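Local coordinates for protein acetyl-CoA acetyltransferase (Mycobacterium smegmatis, PDB 4EGV) that is a monomeric thiolase-like protein of the thiolase family, probably with acyltransferase activity, at residues A52-C57 with D62-A67. Residues are numbered along the deposited sequence; the frame is centred on the assembly and turned at random.
Sequences AALHDC and DTVARA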
# COMPACT_ATOMS: atom_id res chain seq x y z
N ALA A 52 -20.34 -11.63 -6.74
CA ALA A 52 -19.91 -12.48 -5.63
C ALA A 52 -20.08 -11.80 -4.27
O ALA A 52 -20.35 -12.50 -3.30
CB ALA A 52 -18.47 -12.96 -5.82
N ALA A 53 -19.90 -10.48 -4.21
CA ALA A 53 -20.13 -9.74 -2.99
C ALA A 53 -21.62 -9.76 -2.59
O ALA A 53 -21.99 -9.91 -1.41
CB ALA A 53 -19.59 -8.34 -3.11
N LEU A 54 -22.48 -9.65 -3.61
CA LEU A 54 -23.91 -9.72 -3.45
C LEU A 54 -24.37 -11.11 -3.10
O LEU A 54 -25.38 -11.29 -2.44
CB LEU A 54 -24.57 -9.32 -4.75
CG LEU A 54 -25.21 -7.94 -4.91
CD1 LEU A 54 -24.35 -6.83 -4.36
CD2 LEU A 54 -25.51 -7.74 -6.37
N HIS A 55 -23.65 -12.12 -3.56
CA HIS A 55 -24.00 -13.46 -3.17
C HIS A 55 -23.48 -13.91 -1.82
O HIS A 55 -24.14 -14.71 -1.14
CB HIS A 55 -23.53 -14.48 -4.18
CG HIS A 55 -24.41 -15.69 -4.18
ND1 HIS A 55 -24.04 -16.90 -3.64
CD2 HIS A 55 -25.70 -15.83 -4.59
CE1 HIS A 55 -25.04 -17.76 -3.76
NE2 HIS A 55 -26.05 -17.13 -4.33
N ASP A 56 -22.31 -13.39 -1.47
CA ASP A 56 -21.66 -13.67 -0.24
C ASP A 56 -22.52 -13.28 0.95
O ASP A 56 -22.48 -13.96 1.97
CB ASP A 56 -20.34 -12.93 -0.20
CG ASP A 56 -19.46 -13.36 0.94
OD1 ASP A 56 -19.06 -14.55 0.96
OD2 ASP A 56 -19.15 -12.48 1.80
N CYS A 57 -23.32 -12.25 0.82
CA CYS A 57 -24.12 -11.76 1.92
C CYS A 57 -25.30 -12.57 2.38
O CYS A 57 -25.87 -12.26 3.37
CB CYS A 57 -24.56 -10.31 1.69
SG CYS A 57 -25.96 -10.02 0.74
N ASP A 62 -30.70 -9.65 -5.98
CA ASP A 62 -31.44 -8.67 -6.72
C ASP A 62 -32.08 -7.64 -5.83
O ASP A 62 -32.10 -6.47 -6.16
CB ASP A 62 -32.50 -9.35 -7.57
CG ASP A 62 -31.93 -10.19 -8.68
OD1 ASP A 62 -30.87 -9.88 -9.20
OD2 ASP A 62 -32.54 -11.18 -9.05
N THR A 63 -32.60 -8.07 -4.69
CA THR A 63 -33.18 -7.16 -3.72
C THR A 63 -32.09 -6.25 -3.14
O THR A 63 -32.34 -5.06 -2.91
CB THR A 63 -33.93 -7.92 -2.59
OG1 THR A 63 -34.62 -9.03 -3.17
CG2 THR A 63 -34.96 -7.04 -1.88
N VAL A 64 -30.90 -6.82 -2.95
CA VAL A 64 -29.77 -6.08 -2.39
C VAL A 64 -29.30 -5.02 -3.37
O VAL A 64 -29.11 -3.86 -3.02
CB VAL A 64 -28.59 -7.02 -1.98
CG1 VAL A 64 -27.46 -6.25 -1.30
CG2 VAL A 64 -29.07 -8.10 -1.06
N ALA A 65 -29.10 -5.45 -4.61
CA ALA A 65 -28.76 -4.57 -5.72
C ALA A 65 -29.70 -3.36 -5.88
O ALA A 65 -29.24 -2.24 -6.11
CB ALA A 65 -28.71 -5.36 -6.99
N ARG A 66 -31.01 -3.58 -5.79
CA ARG A 66 -31.98 -2.47 -5.86
C ARG A 66 -31.85 -1.50 -4.68
O ARG A 66 -32.25 -0.35 -4.79
CB ARG A 66 -33.42 -2.97 -6.03
CG ARG A 66 -33.77 -3.39 -7.47
CD ARG A 66 -35.26 -3.82 -7.68
NE ARG A 66 -35.76 -4.81 -6.70
CZ ARG A 66 -35.76 -6.14 -6.85
NH1 ARG A 66 -35.29 -6.71 -7.94
NH2 ARG A 66 -36.23 -6.90 -5.88
N ALA A 67 -31.25 -1.96 -3.58
CA ALA A 67 -31.14 -1.15 -2.39
C ALA A 67 -29.85 -0.31 -2.32
O ALA A 67 -29.73 0.58 -1.48
CB ALA A 67 -31.28 -2.03 -1.12
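Two consecutive helices joined by a short loop at the periphery of the thiolase fold bring Leu54 of helix 42-56, and Cys57, which follows it, against Val64 and Ala65 of the short helix 61-67. The contact is apolar, and no hydrogen bond is assigned across it. Leu54 reaches over with both branches. Its CD2 meets the methyl CB of Ala65 at 4.0 Å. Its CD1 leans more loosely on Val64, 4.4 Å from CG1. Leu54 and Val64 are also the residues whose backbones come nearest, with their CA atoms 7.0 Å apart.

Three residues after Leu54, Cys57 brings its sulfur to the other branch of Val64, SG lying 4.1 Å from CG2. A first torsion of 84° places the sulfur of Cys57 on the side of Val64. Val64 is thus shared by two partners, one for each methyl. Its first torsion (chi1 -176°) sets CG1 anti to the backbone N and CG2 anti to the carbonyl carbon, so that the fork faces Leu54 with one arm and Cys57 with the other.

All four residues are buried. Leu276 of strand 271-279 touches Leu54, Cys57 and Val64, which joins the pair of helices to the large mixed sheet. Beside the contact, Asp56 ties the first helix to the rest of the chain through a salt bridge to Arg396 and a hydrogen bond from Val25 N. Helices laid against a mixed sheet in this way belong to the layered α/β architecture of the thiolase fold.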